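Local coordinates for protein starch synthase I (Hordeum vulgare, PDB 4HLN) that is a plant starch synthase, a glycosyltransferase-family enzyme built from two Rossmann-like domains in the GT-B fold, at residues Val501-Val505 against Pro506-Arg510; Lys407-Pro410 against His411-Val415; Asp464-Arg467 against Glu468-Phe472; Leu449-Lys453 against Gly454-Ile458. All blocks are in the same frame, centred on the assembly; numbering follows the deposited sequence.

Contact 1. Residues Val501-Val505 against Pro506-Arg510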
loop_
_atom_site.group_PDB
_atom_site.type_symbol
_atom_site.label_atom_id
_atom_site.label_comp_id
_atom_site.label_asym_id
_atom_site.label_seq_id
_atom_site.Cartn_x
_atom_site.Cartn_y
_atom_site.Cartn_z
ATOM N N VAL A 501 3.846 26.273 0.910
ATOM C CA VAL A 501 4.999 25.566 0.386
ATOM C C VAL A 501 6.002 25.180 1.459
ATOM O O VAL A 501 6.589 26.029 2.133
ATOM C CB VAL A 501 5.718 26.373 -0.681
ATOM C CG1 VAL A 501 6.953 25.623 -1.133
ATOM C CG2 VAL A 501 4.784 26.632 -1.855
ATOM N N GLY A 502 6.199 23.878 1.584
ATOM C CA GLY A 502 7.088 23.307 2.572
ATOM C C GLY A 502 6.364 22.120 3.161
ATOM O O GLY A 502 5.337 21.683 2.632
ATOM N N PHE A 503 6.895 21.575 4.242
ATOM C CA PHE A 503 6.054 20.720 5.041
ATOM C C PHE A 503 5.976 21.142 6.495
ATOM O O PHE A 503 6.737 21.987 6.958
ATOM C CB PHE A 503 6.379 19.238 4.895
ATOM C CG PHE A 503 5.153 18.368 4.995
ATOM C CD1 PHE A 503 4.216 18.348 3.956
ATOM C CD2 PHE A 503 4.900 17.614 6.137
ATOM C CE1 PHE A 503 3.068 17.569 4.041
ATOM C CE2 PHE A 503 3.752 16.833 6.229
ATOM C CZ PHE A 503 2.837 16.810 5.179
ATOM N N SER A 504 5.013 20.555 7.191
ATOM C CA SER A 504 4.735 20.848 8.577
ATOM C C SER A 504 3.697 19.846 9.008
ATOM O O SER A 504 2.589 19.819 8.470
ATOM C CB SER A 504 4.140 22.248 8.726
ATOM O OG SER A 504 3.668 22.453 10.052
ATOM N N VAL A 505 4.035 19.004 9.966
ATOM C CA VAL A 505 3.038 18.051 10.411
ATOM C C VAL A 505 1.951 18.788 11.197
ATOM O O VAL A 505 0.772 18.475 11.074
ATOM C CB VAL A 505 3.676 16.825 11.141
ATOM C CG1 VAL A 505 5.206 16.943 11.117
ATOM C CG2 VAL A 505 3.122 16.633 12.571
ATOM N N PRO A 506 2.336 19.803 11.976
ATOM C CA PRO A 506 1.291 20.541 12.700
ATOM C C PRO A 506 0.283 21.219 11.770
ATOM O O PRO A 506 -0.926 21.196 12.046
ATOM C CB PRO A 506 2.089 21.580 13.483
ATOM C CG PRO A 506 3.410 20.888 13.737
ATOM C CD PRO A 506 3.687 20.144 12.457
ATOM N N VAL A 507 0.767 21.807 10.680
ATOM C CA VAL A 507 -0.135 22.473 9.750
ATOM C C VAL A 507 -0.999 21.478 8.979
ATOM O O VAL A 507 -2.156 21.759 8.653
ATOM C CB VAL A 507 0.611 23.401 8.779
ATOM C CG1 VAL A 507 -0.336 23.904 7.698
ATOM C CG2 VAL A 507 1.224 24.585 9.539
ATOM N N SER A 508 -0.447 20.305 8.699
ATOM C CA SER A 508 -1.216 19.294 8.000
ATOM C C SER A 508 -2.355 18.769 8.885
ATOM O O SER A 508 -3.444 18.459 8.388
ATOM C CB SER A 508 -0.317 18.166 7.497
ATOM O OG SER A 508 0.304 17.500 8.575
ATOM N N HIS A 509 -2.116 18.692 10.193
ATOM C CA HIS A 509 -3.166 18.268 11.123
ATOM C C HIS A 509 -4.299 19.298 11.115
ATOM O O HIS A 509 -5.477 18.942 11.058
ATOM C CB HIS A 509 -2.622 18.084 12.553
ATOM C CG HIS A 509 -1.932 16.770 12.786
ATOM N ND1 HIS A 509 -2.438 15.802 13.627
ATOM C CD2 HIS A 509 -0.772 16.268 12.297
ATOM C CE1 HIS A 509 -1.632 14.755 13.633
ATOM N NE2 HIS A 509 -0.609 15.014 12.838
ATOM N N ARG A 510 -3.938 20.579 11.165
ATOM C CA ARG A 510 -4.930 21.654 11.176
ATOM C C ARG A 510 -5.700 21.768 9.869
ATOM O O ARG A 510 -6.886 22.115 9.870
ATOM C CB ARG A 510 -4.271 22.984 11.478
ATOM C CG ARG A 510 -4.129 23.272 12.945
ATOM C CD ARG A 510 -3.283 24.508 13.152
ATOM N NE ARG A 510 -2.144 24.167 13.988
ATOM C CZ ARG A 510 -0.899 24.569 13.769
ATOM N NH1 ARG A 510 -0.623 25.350 12.732
ATOM N NH2 ARG A 510 0.065 24.193 14.605
#
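S504 caps the amino end of helix 505-514: its OG accepts the N-H of V507 at 3.0 Å, a serine N-cap at the point where the loop after strand 497-501 turns into a helix of the C-terminal Rossmann-like domain. The bond is fairly straight (160°), and a chi1 of 171° turns OG away from the S504 N and toward the first-turn amides. The carbonyl of the same residue serves the next amide, with S508 N donating to S504 O at 3.1 Å. V505 O is gripped twice. H509 N reaches it at 3.0 Å in the regular helical manner, and the hydroxyl S508 OG donates to V505 O at 2.7 Å, both from the same face of the carbonyl plane. S508 OG sits between its own N and carbonyl carbon (chi1 63°), which folds the hydroxyl back onto the preceding turn. P506, in the first turn, brings no N-H that would need an acceptor. Beyond the helix start, H509 ND1 is hydrogen-bonded to D406 and its ring stacks with that of W401, while R510 NH1 forms a salt bridge with E431. V507 CG2 lies beside the capping hydroxyl, 3.3 Å from S504 OG. The ring of F503 approaches S508 obliquely, its CZ 4.1 Å from S508 CB.

Contact 2. Residues Lys407-Pro410 against His411-Val415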
loop_
_atom_site.group_PDB
_atom_site.type_symbol
_atom_site.label_atom_id
_atom_site.label_comp_id
_atom_site.label_asym_id
_atom_site.label_seq_id
_atom_site.Cartn_x
_atom_site.Cartn_y
_atom_site.Cartn_z
ATOM N N LYS A 407 -3.158 17.331 19.869
ATOM C CA LYS A 407 -2.489 18.474 20.470
ATOM C C LYS A 407 -2.247 19.602 19.476
ATOM O O LYS A 407 -2.083 20.753 19.873
ATOM C CB LYS A 407 -1.171 18.043 21.107
ATOM C CG LYS A 407 -1.348 17.395 22.469
ATOM C CD LYS A 407 -0.051 16.778 22.969
ATOM C CE LYS A 407 -0.101 16.541 24.473
ATOM N NZ LYS A 407 -0.109 17.828 25.235
ATOM N N CYS A 408 -2.238 19.273 18.189
ATOM C CA CYS A 408 -1.920 20.251 17.156
ATOM C C CYS A 408 -3.111 21.176 16.808
ATOM O O CYS A 408 -2.943 22.215 16.145
ATOM C CB CYS A 408 -1.398 19.541 15.900
ATOM S SG CYS A 408 0.183 18.644 16.080
ATOM N N LEU A 409 -4.305 20.800 17.263
ATOM C CA LEU A 409 -5.527 21.548 16.965
ATOM C C LEU A 409 -5.918 22.585 18.013
ATOM O O LEU A 409 -5.839 22.332 19.198
ATOM C CB LEU A 409 -6.697 20.594 16.857
ATOM C CG LEU A 409 -6.624 19.467 15.861
ATOM C CD1 LEU A 409 -8.042 18.946 15.704
ATOM C CD2 LEU A 409 -6.060 19.982 14.551
ATOM N N PRO A 410 -6.410 23.744 17.568
ATOM C CA PRO A 410 -6.866 24.787 18.490
ATOM C C PRO A 410 -8.110 24.362 19.277
ATOM O O PRO A 410 -8.324 24.851 20.394
ATOM C CB PRO A 410 -7.225 25.929 17.546
ATOM C CG PRO A 410 -7.645 25.230 16.285
ATOM C CD PRO A 410 -6.633 24.123 16.166
ATOM N N HIS A 411 -8.931 23.490 18.696
ATOM C CA HIS A 411 -10.132 23.000 19.376
ATOM C C HIS A 411 -10.360 21.525 19.128
ATOM O O HIS A 411 -9.945 20.986 18.105
ATOM C CB HIS A 411 -11.363 23.775 18.938
ATOM C CG HIS A 411 -11.276 25.234 19.228
ATOM N ND1 HIS A 411 -11.422 25.747 20.499
ATOM C CD2 HIS A 411 -11.044 26.291 18.417
ATOM C CE1 HIS A 411 -11.288 27.058 20.456
ATOM N NE2 HIS A 411 -11.063 27.415 19.204
ATOM N N HIS A 412 -11.023 20.866 20.064
ATOM C CA HIS A 412 -11.238 19.435 19.927
ATOM C C HIS A 412 -12.700 19.121 19.691
ATOM O O HIS A 412 -13.592 19.884 20.074
ATOM C CB HIS A 412 -10.690 18.690 21.138
ATOM C CG HIS A 412 -9.205 18.816 21.300
ATOM N ND1 HIS A 412 -8.594 18.915 22.533
ATOM C CD2 HIS A 412 -8.209 18.849 20.384
ATOM C CE1 HIS A 412 -7.287 19.010 22.367
ATOM N NE2 HIS A 412 -7.027 18.978 21.073
ATOM N N TYR A 413 -12.941 18.003 19.030
ATOM C CA TYR A 413 -14.296 17.590 18.726
ATOM C C TYR A 413 -14.393 16.072 18.573
ATOM O O TYR A 413 -13.380 15.370 18.518
ATOM C CB TYR A 413 -14.809 18.308 17.471
ATOM C CG TYR A 413 -14.065 17.989 16.182
ATOM C CD1 TYR A 413 -14.450 16.929 15.374
ATOM C CD2 TYR A 413 -13.004 18.771 15.759
ATOM C CE1 TYR A 413 -13.788 16.650 14.191
ATOM C CE2 TYR A 413 -12.340 18.508 14.577
ATOM C CZ TYR A 413 -12.729 17.447 13.796
ATOM O OH TYR A 413 -12.047 17.186 12.621
ATOM N N SER A 414 -15.618 15.571 18.504
ATOM C CA SER A 414 -15.840 14.140 18.402
ATOM C C SER A 414 -17.071 13.905 17.548
ATOM O O SER A 414 -17.711 14.858 17.099
ATOM C CB SER A 414 -16.041 13.532 19.791
ATOM O OG SER A 414 -17.209 14.057 20.403
ATOM N N VAL A 415 -17.401 12.636 17.322
ATOM C CA VAL A 415 -18.576 12.306 16.537
ATOM C C VAL A 415 -19.838 12.805 17.252
ATOM O O VAL A 415 -20.857 13.091 16.626
ATOM C CB VAL A 415 -18.647 10.793 16.256
ATOM C CG1 VAL A 415 -19.677 10.126 17.154
ATOM C CG2 VAL A 415 -18.974 10.544 14.794
#
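P410 O lies over one face of the H411 imidazole, 3.2 Å from H411 CG, in plain packing without a bond to the ring nitrogen. H411 CG is anti to its carbonyl carbon (chi1 -60°), which turns the ring back over the peptide before it; the side chains of P410 and H411 cross at about a right angle. L409 sits in the bend of the chain, its CB 3.5 Å from H411 O and its CD1 3.7 Å from the same H411 O. Further along, L409 CD1 reaches the Y413 ring obliquely, 4.5 Å from Y413 CE2, and L409 CB is 4.2 Å from H412 CD2. These residues belong to an irregular loop running from strand 389-391, at the edge of the N-terminal sheet, to helix 419-432; in a GT-B fold this is chain passing from one Rossmann-like domain to the other. H412 NE2 is hydrogen-bonded to D406 O, which holds that ring across the bend, obliquely beside the backbone of K407 and L409. Y413 OH is hydrogen-bonded to Y537 O, while Y413 O pairs with T404 OG1. L409 and Y413 both rest on A513 of helix 505-514, and P410 and H411 pack against C424 of helix 419-432.

Contact 3. Residues Asp464-Arg467 against Glu468-Phe472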
loop_
_atom_site.group_PDB
_atom_site.type_symbol
_atom_site.label_atom_id
_atom_site.label_comp_id
_atom_site.label_asym_id
_atom_site.label_seq_id
_atom_site.Cartn_x
_atom_site.Cartn_y
_atom_site.Cartn_z
ATOM N N ASP A 464 -11.035 26.394 -13.697
ATOM C CA ASP A 464 -12.444 26.063 -13.806
ATOM C C ASP A 464 -13.085 25.989 -12.419
ATOM O O ASP A 464 -14.298 26.146 -12.262
ATOM C CB ASP A 464 -12.585 24.723 -14.527
ATOM C CG ASP A 464 -13.847 24.635 -15.353
ATOM O OD1 ASP A 464 -14.849 25.286 -14.988
ATOM O OD2 ASP A 464 -13.832 23.909 -16.371
ATOM N N LEU A 465 -12.251 25.761 -11.411
ATOM C CA LEU A 465 -12.721 25.515 -10.050
ATOM C C LEU A 465 -12.967 26.804 -9.275
ATOM O O LEU A 465 -13.891 26.878 -8.461
ATOM C CB LEU A 465 -11.715 24.625 -9.309
ATOM C CG LEU A 465 -12.060 23.995 -7.950
ATOM C CD1 LEU A 465 -11.669 24.898 -6.798
ATOM C CD2 LEU A 465 -13.533 23.598 -7.859
ATOM N N MET A 466 -12.138 27.813 -9.533
ATOM C CA MET A 466 -12.297 29.130 -8.916
ATOM C C MET A 466 -13.483 29.918 -9.489
ATOM O O MET A 466 -13.843 30.968 -8.969
ATOM C CB MET A 466 -11.012 29.944 -9.049
ATOM C CG MET A 466 -9.755 29.218 -8.571
ATOM S SD MET A 466 -9.471 29.197 -6.778
ATOM C CE MET A 466 -10.710 28.041 -6.217
ATOM N N ARG A 467 -14.082 29.412 -10.562
ATOM C CA ARG A 467 -15.342 29.960 -11.055
ATOM C C ARG A 467 -16.437 29.849 -9.986
ATOM O O ARG A 467 -17.479 30.500 -10.075
ATOM C CB ARG A 467 -15.790 29.218 -12.316
ATOM C CG ARG A 467 -15.031 29.579 -13.581
ATOM C CD ARG A 467 -15.499 28.718 -14.750
ATOM N NE ARG A 467 -15.140 29.299 -16.041
ATOM C CZ ARG A 467 -14.569 28.628 -17.039
ATOM N NH1 ARG A 467 -14.283 29.248 -18.179
ATOM N NH2 ARG A 467 -14.282 27.340 -16.901
ATOM N N GLU A 468 -16.200 29.019 -8.978
ATOM C CA GLU A 468 -17.205 28.763 -7.956
ATOM C C GLU A 468 -16.823 29.457 -6.658
ATOM O O GLU A 468 -15.680 29.890 -6.490
ATOM C CB GLU A 468 -17.337 27.262 -7.714
ATOM C CG GLU A 468 -17.209 26.413 -8.973
ATOM C CD GLU A 468 -18.512 25.724 -9.355
ATOM O OE1 GLU A 468 -18.587 25.160 -10.469
ATOM O OE2 GLU A 468 -19.458 25.741 -8.540
ATOM N N ASP A 469 -17.778 29.567 -5.740
ATOM C CA ASP A 469 -17.483 30.155 -4.440
ATOM C C ASP A 469 -16.948 29.085 -3.505
ATOM O O ASP A 469 -17.716 28.396 -2.832
ATOM C CB ASP A 469 -18.712 30.818 -3.823
ATOM C CG ASP A 469 -18.385 31.549 -2.529
ATOM O OD1 ASP A 469 -17.183 31.821 -2.295
ATOM O OD2 ASP A 469 -19.321 31.853 -1.751
ATOM N N VAL A 470 -15.626 28.948 -3.488
ATOM C CA VAL A 470 -14.954 27.974 -2.645
ATOM C C VAL A 470 -13.589 28.500 -2.254
ATOM O O VAL A 470 -13.045 29.411 -2.893
ATOM C CB VAL A 470 -14.733 26.621 -3.365
ATOM C CG1 VAL A 470 -16.046 26.034 -3.818
ATOM C CG2 VAL A 470 -13.784 26.788 -4.542
ATOM N N GLN A 471 -13.039 27.917 -1.198
ATOM C CA GLN A 471 -11.656 28.166 -0.834
ATOM C C GLN A 471 -10.868 26.859 -0.982
ATOM O O GLN A 471 -11.404 25.765 -0.814
ATOM C CB GLN A 471 -11.564 28.718 0.585
ATOM C CG GLN A 471 -12.669 29.706 0.918
ATOM C CD GLN A 471 -12.502 30.310 2.289
ATOM O OE1 GLN A 471 -12.124 29.622 3.244
ATOM N NE2 GLN A 471 -12.763 31.609 2.398
ATOM N N PHE A 472 -9.596 26.977 -1.320
ATOM C CA PHE A 472 -8.794 25.809 -1.608
ATOM C C PHE A 472 -7.384 26.013 -1.095
ATOM O O PHE A 472 -6.675 26.912 -1.528
ATOM C CB PHE A 472 -8.757 25.545 -3.111
ATOM C CG PHE A 472 -7.921 24.370 -3.479
ATOM C CD1 PHE A 472 -8.496 23.126 -3.669
ATOM C CD2 PHE A 472 -6.550 24.493 -3.607
ATOM C CE1 PHE A 472 -7.718 22.024 -3.998
ATOM C CE2 PHE A 472 -5.768 23.393 -3.935
ATOM C CZ PHE A 472 -6.356 22.161 -4.129
#
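L465 O receives the N-H of E468 at 3.2 Å, the one hydrogen bond joining the tail of helix 455-466 to the turn after it. The donor stands above the carbonyl plane, away from a lone-pair direction. The side chain of E468 bends back beside the same oxygen, with E468 CG 3.4 Å from L465 O. Beyond the turn, V470 sets CG2 against two neighbouring side-chain ends: L465 CD1 meets V470 CG2 at 3.6 Å, and M466 CE meets V470 CG2 at 3.7 Å, each side chain crossing that of V470 at about a right angle. M466, bent at chi2 and chi3 (-80° and 73°), also brings CE to 4.4 Å from F472 CB. This apolar cluster lines the turn between helix and strand of the beta-alpha-beta unit 442-446, 455-466 and 471-476. K496 NZ is hydrogen-bonded to both M466 O and E468 O. At the surface, R467 NH2 forms a salt bridge with D464 OD1 at 2.9 Å, and E468 pairs with R584. Since D464 OD1 and E468 OE1 are only 5.9 Å apart, the two arginines probably offset repulsion between these carboxylates.

Contact 4. Residues Leu449-Lys453 against Gly454-Ile458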
loop_
_atom_site.group_PDB
_atom_site.type_symbol
_atom_site.label_atom_id
_atom_site.label_comp_id
_atom_site.label_asym_id
_atom_site.label_seq_id
_atom_site.Cartn_x
_atom_site.Cartn_y
_atom_site.Cartn_z
ATOM N N LEU A 449 4.713 17.160 -3.921
ATOM C CA LEU A 449 4.373 17.647 -5.244
ATOM C C LEU A 449 4.911 16.692 -6.316
ATOM O O LEU A 449 5.792 17.054 -7.093
ATOM C CB LEU A 449 4.926 19.055 -5.439
ATOM C CG LEU A 449 4.495 20.036 -4.352
ATOM C CD1 LEU A 449 4.889 21.462 -4.716
ATOM C CD2 LEU A 449 2.996 19.932 -4.156
ATOM N N ASP A 450 4.380 15.470 -6.342
ATOM C CA ASP A 450 4.817 14.435 -7.282
ATOM C C ASP A 450 3.816 14.223 -8.398
ATOM O O ASP A 450 2.645 14.591 -8.280
ATOM C CB ASP A 450 5.021 13.092 -6.576
ATOM C CG ASP A 450 6.162 13.118 -5.580
ATOM O OD1 ASP A 450 6.977 14.066 -5.628
ATOM O OD2 ASP A 450 6.247 12.183 -4.752
ATOM N N TYR A 451 4.281 13.601 -9.477
ATOM C CA TYR A 451 3.412 13.263 -10.591
ATOM C C TYR A 451 2.346 12.302 -10.098
ATOM O O TYR A 451 1.164 12.457 -10.414
ATOM C CB TYR A 451 4.219 12.632 -11.728
ATOM C CG TYR A 451 3.391 12.103 -12.890
ATOM C CD1 TYR A 451 2.862 12.968 -13.842
ATOM C CD2 TYR A 451 3.154 10.731 -13.044
ATOM C CE1 TYR A 451 2.111 12.491 -14.909
ATOM C CE2 TYR A 451 2.400 10.241 -14.113
ATOM C CZ TYR A 451 1.882 11.130 -15.045
ATOM O OH TYR A 451 1.131 10.668 -16.110
ATOM N N GLN A 452 2.765 11.327 -9.299
ATOM C CA GLN A 452 1.842 10.299 -8.818
ATOM C C GLN A 452 0.750 10.834 -7.890
ATOM O O GLN A 452 -0.330 10.255 -7.796
ATOM C CB GLN A 452 2.595 9.149 -8.145
ATOM C CG GLN A 452 1.774 7.853 -8.044
ATOM C CD GLN A 452 0.855 7.793 -6.819
ATOM O OE1 GLN A 452 -0.310 7.388 -6.916
ATOM N NE2 GLN A 452 1.386 8.176 -5.659
ATOM N N LYS A 453 1.023 11.941 -7.211
ATOM C CA LYS A 453 0.039 12.503 -6.295
ATOM C C LYS A 453 -1.124 13.195 -7.015
ATOM O O LYS A 453 -2.106 13.585 -6.384
ATOM C CB LYS A 453 0.702 13.432 -5.270
ATOM C CG LYS A 453 1.547 12.706 -4.213
ATOM C CD LYS A 453 0.735 11.651 -3.484
ATOM C CE LYS A 453 1.407 11.192 -2.188
ATOM N NZ LYS A 453 0.580 10.167 -1.465
ATOM N N GLY A 454 -1.030 13.324 -8.334
ATOM C CA GLY A 454 -2.130 13.876 -9.106
ATOM C C GLY A 454 -1.990 15.374 -9.274
ATOM O O GLY A 454 -2.923 16.064 -9.687
ATOM N N ILE A 455 -0.803 15.864 -8.942
ATOM C CA ILE A 455 -0.447 17.273 -9.043
ATOM C C ILE A 455 -0.958 17.989 -10.299
ATOM O O ILE A 455 -1.588 19.039 -10.197
ATOM C CB ILE A 455 1.083 17.429 -8.930
ATOM C CG1 ILE A 455 1.491 17.345 -7.466
ATOM C CG2 ILE A 455 1.535 18.725 -9.491
ATOM C CD1 ILE A 455 0.396 17.802 -6.531
ATOM N N ASP A 456 -0.690 17.421 -11.474
ATOM C CA ASP A 456 -1.033 18.069 -12.745
ATOM C C ASP A 456 -2.533 18.214 -12.994
ATOM O O ASP A 456 -2.954 19.158 -13.653
ATOM C CB ASP A 456 -0.374 17.355 -13.928
ATOM C CG ASP A 456 -0.760 15.883 -14.015
ATOM O OD1 ASP A 456 -0.636 15.166 -12.992
ATOM O OD2 ASP A 456 -1.191 15.443 -15.108
ATOM N N LEU A 457 -3.333 17.280 -12.489
ATOM C CA LEU A 457 -4.789 17.398 -12.567
ATOM C C LEU A 457 -5.263 18.671 -11.884
ATOM O O LEU A 457 -6.059 19.431 -12.429
ATOM C CB LEU A 457 -5.466 16.219 -11.876
ATOM C CG LEU A 457 -5.814 14.975 -12.692
ATOM C CD1 LEU A 457 -6.822 15.309 -13.785
ATOM C CD2 LEU A 457 -4.561 14.313 -13.266
ATOM N N ILE A 458 -4.786 18.883 -10.667
ATOM C CA ILE A 458 -5.163 20.052 -9.896
ATOM C C ILE A 458 -4.768 21.324 -10.634
ATOM O O ILE A 458 -5.549 22.265 -10.715
ATOM C CB ILE A 458 -4.530 20.003 -8.503
ATOM C CG1 ILE A 458 -5.266 18.970 -7.634
ATOM C CG2 ILE A 458 -4.520 21.391 -7.866
ATOM C CD1 ILE A 458 -4.627 18.729 -6.262
#
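I455 overlaps the chain at L449 and D450: its CG1 lies 3.7 Å from L449 CA, and I455 CG1 comes 3.1 Å from D450 O. Its outermost carbon, CD1, reaches L449 CD2 at 4.1 Å. I455 CG1 points away from its own carbonyl carbon (chi1 -79°), which lays that branch back over the preceding loop rather than along the helix. Both apolar side chains then continue onto F482 of helix 480-492. The loop between them is closed by a type I beta turn from Y451 to G454, in which G454 N donates to Y451 O at 3.1 Å (160°), from above the carbonyl plane. G454 is also the N-cap residue of helix 455-466, and the turn ends the loop that leads from strand 442-446 into the helix of a beta-alpha-beta unit in the C-terminal Rossmann-like domain. G454 has the positive phi (92°) that glycine readily adopts, its lack of a side chain leaving K453 O uncrowded. On the outer side, the Y451 ring lies obliquely to the carboxylate of D456, with Y451 CD1 4.2 Å from D456 OD1. R523 serves both: it makes a salt bridge with D456, a cation-pi contact with the Y451 ring and a hydrogen bond to Y451 O. E525 receives K453 NZ in a salt bridge and Q452 NE2 in a hydrogen bond.

From the N terminus the order is contact 2, contact 4, contact 3, contact 1. Each lies within one continuous stretch, closes before the next opens, and none nests in or crosses another. Contact 2 shapes the connection from the N-terminal sheet to helix 419-432. Contacts 4 and 3 stand at the two ends of helix 455-466, where strand 442-446 leads in and strand 471-476 leads out; they meet where F472 CZ packs 4.2 Å from I458 CG2. Contact 1 starts helix 505-514 after strand 497-501. It returns to contact 2 through R510 NE, a probable hydrogen bond to C408 O at 3.0 Å, tying the linking loop to this later helix.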